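PDB 1HI9: dipeptide transport protein DPPA from Bacillus subtilis, which hydrolyses N-terminal residues from peptides containing D-amino acids, as a zinc-dependent, self-compartmentalizing decameric aminopeptidase whose active sites face a central chamber. Local coordinates for residues 221-226 against 245-250; 226-231 against 269-274; 51-56 against 74-79. All coordinates share one frame; numbering follows the deposited sequence.

Contact 1: 221-226 against 245-250; sequences IEFANY and TTVQFQ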
loop_
_atom_site.group_PDB
_atom_site.type_symbol
_atom_site.label_atom_id
_atom_site.label_comp_id
_atom_site.label_asym_id
_atom_site.label_seq_id
_atom_site.Cartn_x
_atom_site.Cartn_y
_atom_site.Cartn_z
ATOM N N ILE A 221 -30.316 2.573 26.282
ATOM C CA ILE A 221 -29.334 3.094 25.358
ATOM C C ILE A 221 -30.007 3.345 24.031
ATOM O O ILE A 221 -30.576 2.436 23.435
ATOM C CB ILE A 221 -28.177 2.101 25.117
ATOM C CG1 ILE A 221 -27.568 1.675 26.449
ATOM C CG2 ILE A 221 -27.122 2.748 24.216
ATOM C CD1 ILE A 221 -26.495 0.652 26.323
ATOM N N GLU A 222 -29.968 4.589 23.581
ATOM C CA GLU A 222 -30.548 4.927 22.296
ATOM C C GLU A 222 -29.381 4.985 21.316
ATOM O O GLU A 222 -28.450 5.773 21.502
ATOM C CB GLU A 222 -31.235 6.281 22.360
ATOM C CG GLU A 222 -31.989 6.627 21.093
ATOM C CD GLU A 222 -32.623 8.008 21.152
ATOM O OE1 GLU A 222 -33.385 8.283 22.102
ATOM O OE2 GLU A 222 -32.353 8.814 20.244
ATOM N N PHE A 223 -29.423 4.149 20.284
ATOM C CA PHE A 223 -28.362 4.111 19.284
ATOM C C PHE A 223 -28.705 4.962 18.064
ATOM O O PHE A 223 -29.864 5.326 17.848
ATOM C CB PHE A 223 -28.099 2.662 18.856
ATOM C CG PHE A 223 -27.608 1.786 19.975
ATOM C CD1 PHE A 223 -28.498 1.006 20.708
ATOM C CD2 PHE A 223 -26.254 1.766 20.317
ATOM C CE1 PHE A 223 -28.050 0.215 21.771
ATOM C CE2 PHE A 223 -25.787 0.980 21.382
ATOM C CZ PHE A 223 -26.688 0.199 22.115
ATOM N N ALA A 224 -27.690 5.278 17.267
ATOM C CA ALA A 224 -27.886 6.100 16.078
ATOM C C ALA A 224 -28.773 5.436 15.027
ATOM O O ALA A 224 -29.621 6.104 14.431
ATOM C CB ALA A 224 -26.538 6.464 15.473
ATOM N N ASN A 225 -28.577 4.133 14.797
ATOM C CA ASN A 225 -29.383 3.405 13.807
ATOM C C ASN A 225 -29.941 2.104 14.374
ATOM O O ASN A 225 -29.532 1.649 15.440
ATOM C CB ASN A 225 -28.578 3.126 12.520
ATOM C CG ASN A 225 -27.385 2.215 12.750
ATOM O OD1 ASN A 225 -26.223 2.633 12.635
ATOM N ND2 ASN A 225 -27.664 0.962 13.078
ATOM N N TYR A 226 -30.883 1.505 13.659
ATOM C CA TYR A 226 -31.505 0.273 14.119
ATOM C C TYR A 226 -30.548 -0.933 14.144
ATOM O O TYR A 226 -30.694 -1.848 14.966
ATOM C CB TYR A 226 -32.722 -0.043 13.257
ATOM C CG TYR A 226 -33.690 -0.994 13.916
ATOM C CD1 TYR A 226 -34.600 -0.545 14.886
ATOM C CD2 TYR A 226 -33.691 -2.346 13.586
ATOM C CE1 TYR A 226 -35.490 -1.431 15.506
ATOM C CE2 TYR A 226 -34.571 -3.233 14.196
ATOM C CZ TYR A 226 -35.460 -2.776 15.149
ATOM O OH TYR A 226 -36.297 -3.679 15.743
ATOM N N THR A 245 -34.866 3.108 18.493
ATOM C CA THR A 245 -33.580 2.457 18.314
ATOM C C THR A 245 -32.972 2.344 19.702
ATOM O O THR A 245 -31.749 2.289 19.872
ATOM C CB THR A 245 -32.644 3.287 17.433
ATOM O OG1 THR A 245 -32.426 4.562 18.050
ATOM C CG2 THR A 245 -33.249 3.476 16.054
ATOM N N THR A 246 -33.851 2.305 20.695
ATOM C CA THR A 246 -33.450 2.217 22.088
ATOM C C THR A 246 -33.595 0.792 22.608
ATOM O O THR A 246 -34.601 0.128 22.353
ATOM C CB THR A 246 -34.322 3.150 22.952
ATOM O OG1 THR A 246 -34.327 4.461 22.370
ATOM C CG2 THR A 246 -33.781 3.240 24.358
ATOM N N VAL A 247 -32.575 0.329 23.330
ATOM C CA VAL A 247 -32.572 -1.008 23.906
ATOM C C VAL A 247 -32.499 -0.852 25.418
ATOM O O VAL A 247 -31.721 -0.046 25.920
ATOM C CB VAL A 247 -31.371 -1.827 23.408
ATOM C CG1 VAL A 247 -31.440 -3.243 23.957
ATOM C CG2 VAL A 247 -31.346 -1.831 21.884
ATOM N N GLN A 248 -33.323 -1.605 26.141
ATOM C CA GLN A 248 -33.343 -1.500 27.592
ATOM C C GLN A 248 -32.861 -2.772 28.282
ATOM O O GLN A 248 -32.972 -3.879 27.751
ATOM C CB GLN A 248 -34.752 -1.161 28.083
ATOM C CG GLN A 248 -35.364 0.048 27.410
ATOM C CD GLN A 248 -36.613 0.523 28.117
ATOM O OE1 GLN A 248 -37.485 -0.278 28.455
ATOM N NE2 GLN A 248 -36.707 1.838 28.348
ATOM N N PHE A 249 -32.328 -2.594 29.480
ATOM C CA PHE A 249 -31.821 -3.698 30.265
ATOM C C PHE A 249 -32.062 -3.447 31.753
ATOM O O PHE A 249 -31.532 -2.485 32.316
ATOM C CB PHE A 249 -30.319 -3.864 30.015
ATOM C CG PHE A 249 -29.670 -4.906 30.883
ATOM C CD1 PHE A 249 -29.828 -6.261 30.600
ATOM C CD2 PHE A 249 -28.961 -4.535 32.020
ATOM C CE1 PHE A 249 -29.293 -7.225 31.436
ATOM C CE2 PHE A 249 -28.422 -5.495 32.862
ATOM C CZ PHE A 249 -28.590 -6.844 32.572
ATOM N N GLN A 250 -32.859 -4.311 32.382
ATOM C CA GLN A 250 -33.144 -4.196 33.808
ATOM C C GLN A 250 -31.971 -4.849 34.536
ATOM O O GLN A 250 -31.720 -6.045 34.377
ATOM C CB GLN A 250 -34.456 -4.914 34.152
ATOM C CG GLN A 250 -34.721 -5.067 35.647
ATOM C CD GLN A 250 -34.891 -3.741 36.378
ATOM O OE1 GLN A 250 -35.905 -3.061 36.243
ATOM N NE2 GLN A 250 -33.882 -3.368 37.156
#
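Strands 221-223 and 246-250 run antiparallel, their axes 4.7 Å apart at 157°, with I221 and V247 as the hydrogen-bonded pair: I221 N reaches V247 O at 3.0 Å and V247 N returns to I221 O at 2.9 Å. E222 and T246 form the next, non-hydrogen-bonded pair, where the threonine crosses the glutamate chain obliquely, T246 OG1 3.4 Å from E222 CG; the carboxylate goes on to a salt bridge with R122 of the same chain. On the other face, V247 CG2 meets the rim of the F223 ring at CE1 (3.9 Å), while I221 CG2 lies over one face, toward its rim.

T245 extends the pairing beyond the strand. Its carbonyl accepts F223 N in a nearly straight bond (176° at the hydrogen), although the donor stands above the carbonyl plane. T245 OG1, set between the backbone N and the carbonyl carbon (chi1 60°), donates to F223 O at 2.7 Å, and CG2 turns toward the edge of the Y226 ring. A valine here would probably leave F223 O without this donor and R122 of a neighbouring subunit without its weak hydrogen-bond partner. The T245 hydroxyl thus takes over from the backbone as donor where the pairing of these two strands runs out.

Contact 2: 226-231 against 269-274; sequences YGQAEW and MRTSFC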
loop_
_atom_site.group_PDB
_atom_site.type_symbol
_atom_site.label_atom_id
_atom_site.label_comp_id
_atom_site.label_asym_id
_atom_site.label_seq_id
_atom_site.Cartn_x
_atom_site.Cartn_y
_atom_site.Cartn_z
ATOM N N TYR A 226 -30.883 1.505 13.659
ATOM C CA TYR A 226 -31.505 0.273 14.119
ATOM C C TYR A 226 -30.548 -0.933 14.144
ATOM O O TYR A 226 -30.694 -1.848 14.966
ATOM C CB TYR A 226 -32.722 -0.043 13.257
ATOM C CG TYR A 226 -33.690 -0.994 13.916
ATOM C CD1 TYR A 226 -34.600 -0.545 14.886
ATOM C CD2 TYR A 226 -33.691 -2.346 13.586
ATOM C CE1 TYR A 226 -35.490 -1.431 15.506
ATOM C CE2 TYR A 226 -34.571 -3.233 14.196
ATOM C CZ TYR A 226 -35.460 -2.776 15.149
ATOM O OH TYR A 226 -36.297 -3.679 15.743
ATOM N N GLY A 227 -29.582 -0.942 13.234
ATOM C CA GLY A 227 -28.614 -2.020 13.221
ATOM C C GLY A 227 -27.862 -2.143 14.546
ATOM O O GLY A 227 -27.652 -3.245 15.058
ATOM N N GLN A 228 -27.463 -1.019 15.124
ATOM C CA GLN A 228 -26.727 -1.057 16.380
ATOM C C GLN A 228 -27.634 -1.545 17.490
ATOM O O GLN A 228 -27.185 -2.215 18.422
ATOM C CB GLN A 228 -26.179 0.328 16.708
ATOM C CG GLN A 228 -25.310 0.878 15.585
ATOM C CD GLN A 228 -25.174 2.386 15.646
ATOM O OE1 GLN A 228 -26.166 3.099 15.882
ATOM N NE2 GLN A 228 -23.959 2.886 15.413
ATOM N N ALA A 229 -28.914 -1.210 17.395
ATOM C CA ALA A 229 -29.863 -1.665 18.397
ATOM C C ALA A 229 -30.014 -3.191 18.296
ATOM O O ALA A 229 -30.027 -3.879 19.309
ATOM C CB ALA A 229 -31.218 -0.977 18.199
ATOM N N GLU A 230 -30.121 -3.719 17.079
ATOM C CA GLU A 230 -30.255 -5.168 16.906
ATOM C C GLU A 230 -29.067 -5.908 17.509
ATOM O O GLU A 230 -29.242 -6.929 18.161
ATOM C CB GLU A 230 -30.363 -5.532 15.424
ATOM C CG GLU A 230 -31.571 -4.935 14.723
ATOM C CD GLU A 230 -31.608 -5.237 13.234
ATOM O OE1 GLU A 230 -30.562 -5.031 12.555
ATOM O OE2 GLU A 230 -32.690 -5.665 12.741
ATOM N N TRP A 231 -27.856 -5.404 17.275
ATOM C CA TRP A 231 -26.662 -6.034 17.829
ATOM C C TRP A 231 -26.754 -6.109 19.356
ATOM O O TRP A 231 -26.580 -7.174 19.948
ATOM C CB TRP A 231 -25.400 -5.257 17.433
ATOM C CG TRP A 231 -24.660 -5.803 16.222
ATOM C CD1 TRP A 231 -24.604 -5.253 14.963
ATOM C CD2 TRP A 231 -23.832 -6.977 16.180
ATOM N NE1 TRP A 231 -23.787 -6.009 14.153
ATOM C CE2 TRP A 231 -23.301 -7.064 14.869
ATOM C CE3 TRP A 231 -23.488 -7.951 17.120
ATOM C CZ2 TRP A 231 -22.441 -8.102 14.480
ATOM C CZ3 TRP A 231 -22.629 -8.984 16.732
ATOM C CH2 TRP A 231 -22.114 -9.047 15.422
ATOM N N MET A 269 -20.745 -1.579 18.337
ATOM C CA MET A 269 -19.562 -1.149 17.595
ATOM C C MET A 269 -19.313 -1.960 16.322
ATOM O O MET A 269 -18.683 -1.474 15.386
ATOM C CB MET A 269 -18.335 -1.236 18.499
ATOM C CG MET A 269 -17.858 0.091 19.016
ATOM S SD MET A 269 -17.111 1.048 17.699
ATOM C CE MET A 269 -15.388 0.530 17.872
ATOM N N ARG A 270 -19.814 -3.191 16.288
ATOM C CA ARG A 270 -19.627 -4.072 15.138
ATOM C C ARG A 270 -20.545 -3.755 13.960
ATOM O O ARG A 270 -20.340 -4.255 12.856
ATOM C CB ARG A 270 -19.844 -5.530 15.566
ATOM C CG ARG A 270 -19.017 -5.948 16.772
ATOM C CD ARG A 270 -17.532 -5.789 16.474
ATOM N NE ARG A 270 -16.912 -7.053 16.082
ATOM C CZ ARG A 270 -16.714 -8.075 16.913
ATOM N NH1 ARG A 270 -17.088 -7.980 18.183
ATOM N NH2 ARG A 270 -16.142 -9.194 16.479
ATOM N N THR A 271 -21.562 -2.932 14.198
ATOM C CA THR A 271 -22.519 -2.577 13.149
ATOM C C THR A 271 -21.869 -2.032 11.874
ATOM O O THR A 271 -21.040 -1.120 11.911
ATOM C CB THR A 271 -23.541 -1.545 13.655
ATOM O OG1 THR A 271 -24.105 -2.012 14.886
ATOM C CG2 THR A 271 -24.662 -1.347 12.637
ATOM N N SER A 272 -22.269 -2.603 10.744
ATOM C CA SER A 272 -21.750 -2.189 9.451
ATOM C C SER A 272 -22.755 -1.282 8.733
ATOM O O SER A 272 -23.889 -1.105 9.187
ATOM C CB SER A 272 -21.453 -3.427 8.588
ATOM O OG SER A 272 -22.646 -4.124 8.255
ATOM N N PHE A 273 -22.332 -0.720 7.605
ATOM C CA PHE A 273 -23.177 0.164 6.802
ATOM C C PHE A 273 -23.614 1.387 7.608
ATOM O O PHE A 273 -24.804 1.664 7.750
ATOM C CB PHE A 273 -24.406 -0.601 6.281
ATOM C CG PHE A 273 -25.145 0.104 5.169
ATOM C CD1 PHE A 273 -24.507 0.399 3.961
ATOM C CD2 PHE A 273 -26.484 0.458 5.324
ATOM C CE1 PHE A 273 -25.192 1.036 2.926
ATOM C CE2 PHE A 273 -27.180 1.095 4.296
ATOM C CZ PHE A 273 -26.533 1.385 3.093
ATOM N N CYS A 274 -22.632 2.103 8.144
ATOM C CA CYS A 274 -22.891 3.312 8.922
ATOM C C CYS A 274 -21.584 4.072 9.147
ATOM O O CYS A 274 -21.527 5.003 9.939
ATOM C CB CYS A 274 -23.541 2.968 10.277
ATOM S SG CYS A 274 -22.481 2.082 11.495
#
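R270 and T271 carry most of the touch on helix 226-231, and no hydrogen bond crosses between the two segments. R270 comes first: its CB sits over one face of the W231 indole, 4.0 Å from the centroid of the six-membered ring and 20° off the ring normal, a CH-pi contact. Beyond CB the arginine bends at chi2 and chi3 and leads away, to a salt bridge with E266 of a neighbouring subunit.

T271 follows, pointed at the helix. Its OG1 is anti to the carbonyl carbon (chi1 -51°), which brings it to 3.2 Å from Q228 CG and 3.3 Å from W231 CD1; the hydroxyl bonds to A268 O. T271 CG2 lies 3.7 Å from Q228 CG and close to Q228 N, near the start of the helix. The absence of a side chain at G227 is consistent with this approach, since a CB would lie about 3.0 Å from T271 CG2. F273 packs edge-to-face on F119 and on the nucleophile H115, both of another subunit, whose R179 bonds to F273 O. At the chain end, C274 SG approaches Q228 NE2 loosely at 4.3 Å, while Q228 OE1 accepts N225 N at the N-cap.

The tail leaves helix 254-268, whose A268 and L267 touch Q228 and W231 respectively. Y226 and A229 rest on I240 of strand 238-240, so the short helix packs between that strand and the C-terminal tail.

Contact 3: 51-56 against 74-79; sequences CTEVLV and EADLIS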
loop_
_atom_site.group_PDB
_atom_site.type_symbol
_atom_site.label_atom_id
_atom_site.label_comp_id
_atom_site.label_asym_id
_atom_site.label_seq_id
_atom_site.Cartn_x
_atom_site.Cartn_y
_atom_site.Cartn_z
ATOM N N CYS A 51 -3.777 14.602 50.423
ATOM C CA CYS A 51 -3.976 13.241 49.929
ATOM C C CYS A 51 -2.718 12.390 50.082
ATOM O O CYS A 51 -1.605 12.829 49.783
ATOM C CB CYS A 51 -4.423 13.264 48.460
ATOM S SG CYS A 51 -6.063 14.004 48.204
ATOM N N THR A 52 -2.909 11.166 50.561
ATOM C CA THR A 52 -1.808 10.231 50.772
ATOM C C THR A 52 -1.685 9.231 49.629
ATOM O O THR A 52 -0.643 8.594 49.460
ATOM C CB THR A 52 -2.008 9.445 52.075
ATOM O OG1 THR A 52 -3.298 8.814 52.056
ATOM C CG2 THR A 52 -1.909 10.380 53.279
ATOM N N GLU A 53 -2.760 9.095 48.857
ATOM C CA GLU A 53 -2.802 8.175 47.721
ATOM C C GLU A 53 -3.616 8.752 46.570
ATOM O O GLU A 53 -4.672 9.353 46.779
ATOM C CB GLU A 53 -3.415 6.836 48.143
ATOM C CG GLU A 53 -2.433 5.680 48.177
ATOM C CD GLU A 53 -3.103 4.337 48.480
ATOM O OE1 GLU A 53 -3.616 4.150 49.604
ATOM O OE2 GLU A 53 -3.119 3.462 47.589
ATOM N N VAL A 54 -3.117 8.571 45.354
ATOM C CA VAL A 54 -3.809 9.049 44.165
ATOM C C VAL A 54 -3.753 7.967 43.096
ATOM O O VAL A 54 -2.694 7.696 42.532
ATOM C CB VAL A 54 -3.170 10.326 43.602
ATOM C CG1 VAL A 54 -3.968 10.813 42.406
ATOM C CG2 VAL A 54 -3.115 11.396 44.673
ATOM N N LEU A 55 -4.901 7.341 42.841
ATOM C CA LEU A 55 -5.013 6.290 41.839
ATOM C C LEU A 55 -5.453 6.944 40.538
ATOM O O LEU A 55 -6.513 7.578 40.486
ATOM C CB LEU A 55 -6.062 5.256 42.259
ATOM C CG LEU A 55 -5.775 3.787 41.952
ATOM C CD1 LEU A 55 -7.079 3.021 41.937
ATOM C CD2 LEU A 55 -5.072 3.653 40.620
ATOM N N VAL A 56 -4.646 6.782 39.494
ATOM C CA VAL A 56 -4.941 7.373 38.194
ATOM C C VAL A 56 -5.295 6.303 37.170
ATOM O O VAL A 56 -4.469 5.458 36.823
ATOM C CB VAL A 56 -3.739 8.196 37.672
ATOM C CG1 VAL A 56 -4.129 8.949 36.398
ATOM C CG2 VAL A 56 -3.277 9.168 38.751
ATOM N N GLU A 74 4.817 9.557 42.384
ATOM C CA GLU A 74 4.124 9.129 43.588
ATOM C C GLU A 74 2.681 8.695 43.344
ATOM O O GLU A 74 1.936 8.398 44.285
ATOM C CB GLU A 74 4.160 10.230 44.651
ATOM C CG GLU A 74 5.498 10.301 45.370
ATOM C CD GLU A 74 5.945 8.925 45.856
ATOM O OE1 GLU A 74 5.181 8.287 46.624
ATOM O OE2 GLU A 74 7.051 8.484 45.458
ATOM N N ALA A 75 2.279 8.656 42.083
ATOM C CA ALA A 75 0.923 8.247 41.762
ATOM C C ALA A 75 0.931 6.826 41.232
ATOM O O ALA A 75 1.945 6.355 40.729
ATOM C CB ALA A 75 0.315 9.194 40.733
ATOM N N ASP A 76 -0.198 6.142 41.367
ATOM C CA ASP A 76 -0.340 4.774 40.881
ATOM C C ASP A 76 -1.192 4.810 39.619
ATOM O O ASP A 76 -2.344 5.265 39.649
ATOM C CB ASP A 76 -1.013 3.897 41.939
ATOM C CG ASP A 76 -0.217 3.831 43.241
ATOM O OD1 ASP A 76 0.953 3.371 43.201
ATOM O OD2 ASP A 76 -0.763 4.238 44.299
ATOM N N LEU A 77 -0.629 4.313 38.518
ATOM C CA LEU A 77 -1.310 4.323 37.228
ATOM C C LEU A 77 -1.907 3.001 36.789
ATOM O O LEU A 77 -1.264 1.961 36.857
ATOM C CB LEU A 77 -0.357 4.812 36.127
ATOM C CG LEU A 77 -0.852 4.721 34.681
ATOM C CD1 LEU A 77 -1.969 5.721 34.445
ATOM C CD2 LEU A 77 0.303 4.987 33.731
ATOM N N ILE A 78 -3.156 3.058 36.342
ATOM C CA ILE A 78 -3.848 1.883 35.834
ATOM C C ILE A 78 -3.845 2.101 34.336
ATOM O O ILE A 78 -4.500 3.017 33.833
ATOM C CB ILE A 78 -5.306 1.802 36.308
ATOM C CG1 ILE A 78 -5.351 1.482 37.803
ATOM C CG2 ILE A 78 -6.054 0.747 35.498
ATOM C CD1 ILE A 78 -6.753 1.337 38.361
ATOM N N SER A 79 -3.098 1.267 33.624
ATOM C CA SER A 79 -2.986 1.396 32.183
ATOM C C SER A 79 -3.461 0.119 31.508
ATOM O O SER A 79 -3.252 -0.980 32.019
ATOM C CB SER A 79 -1.530 1.696 31.818
ATOM O OG SER A 79 -1.400 2.037 30.453
HETATM O O HOH W 1 -0.899 6.974 45.144
#
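V56 bonds to the other strand through both its N and its O: V56 N donates to D76 O at 2.8 Å, and V56 O accepts I78 N, also at 2.8 Å. With the longer bond from D76 N to V54 O (3.2 Å), these give the staggered pattern of parallel strands, the axes of 53-56 and 76-79 lying 4.8 Å apart.

L55 CD2 meets the CG1-CD1 arm of I78, lying 3.6 Å from I78 CG1, and I78 CD1 extends the contact to both methyls of L55. The leucine's chi1 of -142° departs from the staggered values, and with this torsion CD2 also comes close to D76 O.

These strands form one flank of the mixed sheet, in which 53-58 lies between 2-7 and 76-80. V56 projects to the face covered by helix 28-48, where it touches I43. Its CG1 is anti to the backbone N (chi1 -173°), which sets the other branch, CG2, beside the N and 4.1 Å from A75 CB. L77 shares that face and brings its CD1 against V56 O. I78 and its neighbours pair in antiparallel fashion with a strand of another subunit, which carries the sheet across the interface.

On the face with L55, E53 OE2 and D76 OD2 are 4.1 Å apart, their carboxylate planes 86° apart. This like-charge proximity may raise the proton affinity of either group. A water accepts from V54 N and lies 2.9 Å from D76 OD2, to which it can donate, linking the strands beside the acidic pair.

In the fold
Contacts 1 and 2 adjoin, their centres 11 Å apart, and share Y226, where strand 218-223 passes into helix 226-232; V247 and F223 of contact 1 touch A229 and Q228 of contact 2. Contact 3 lies on the opposite side of the chain's centre, about 36 Å from contact 1 between centres. Contacts 1 and 3 are buried sheet pairings, antiparallel in the smaller sheet and parallel in the larger mixed one. Contact 2 is only partly buried and has no hydrogen bond between its segments, relying on van der Waals packing and a CH-pi contact. Each also borders another subunit: contacts 1 and 2 both meet one neighbour, whereas contact 3 extends its sheet into a different one.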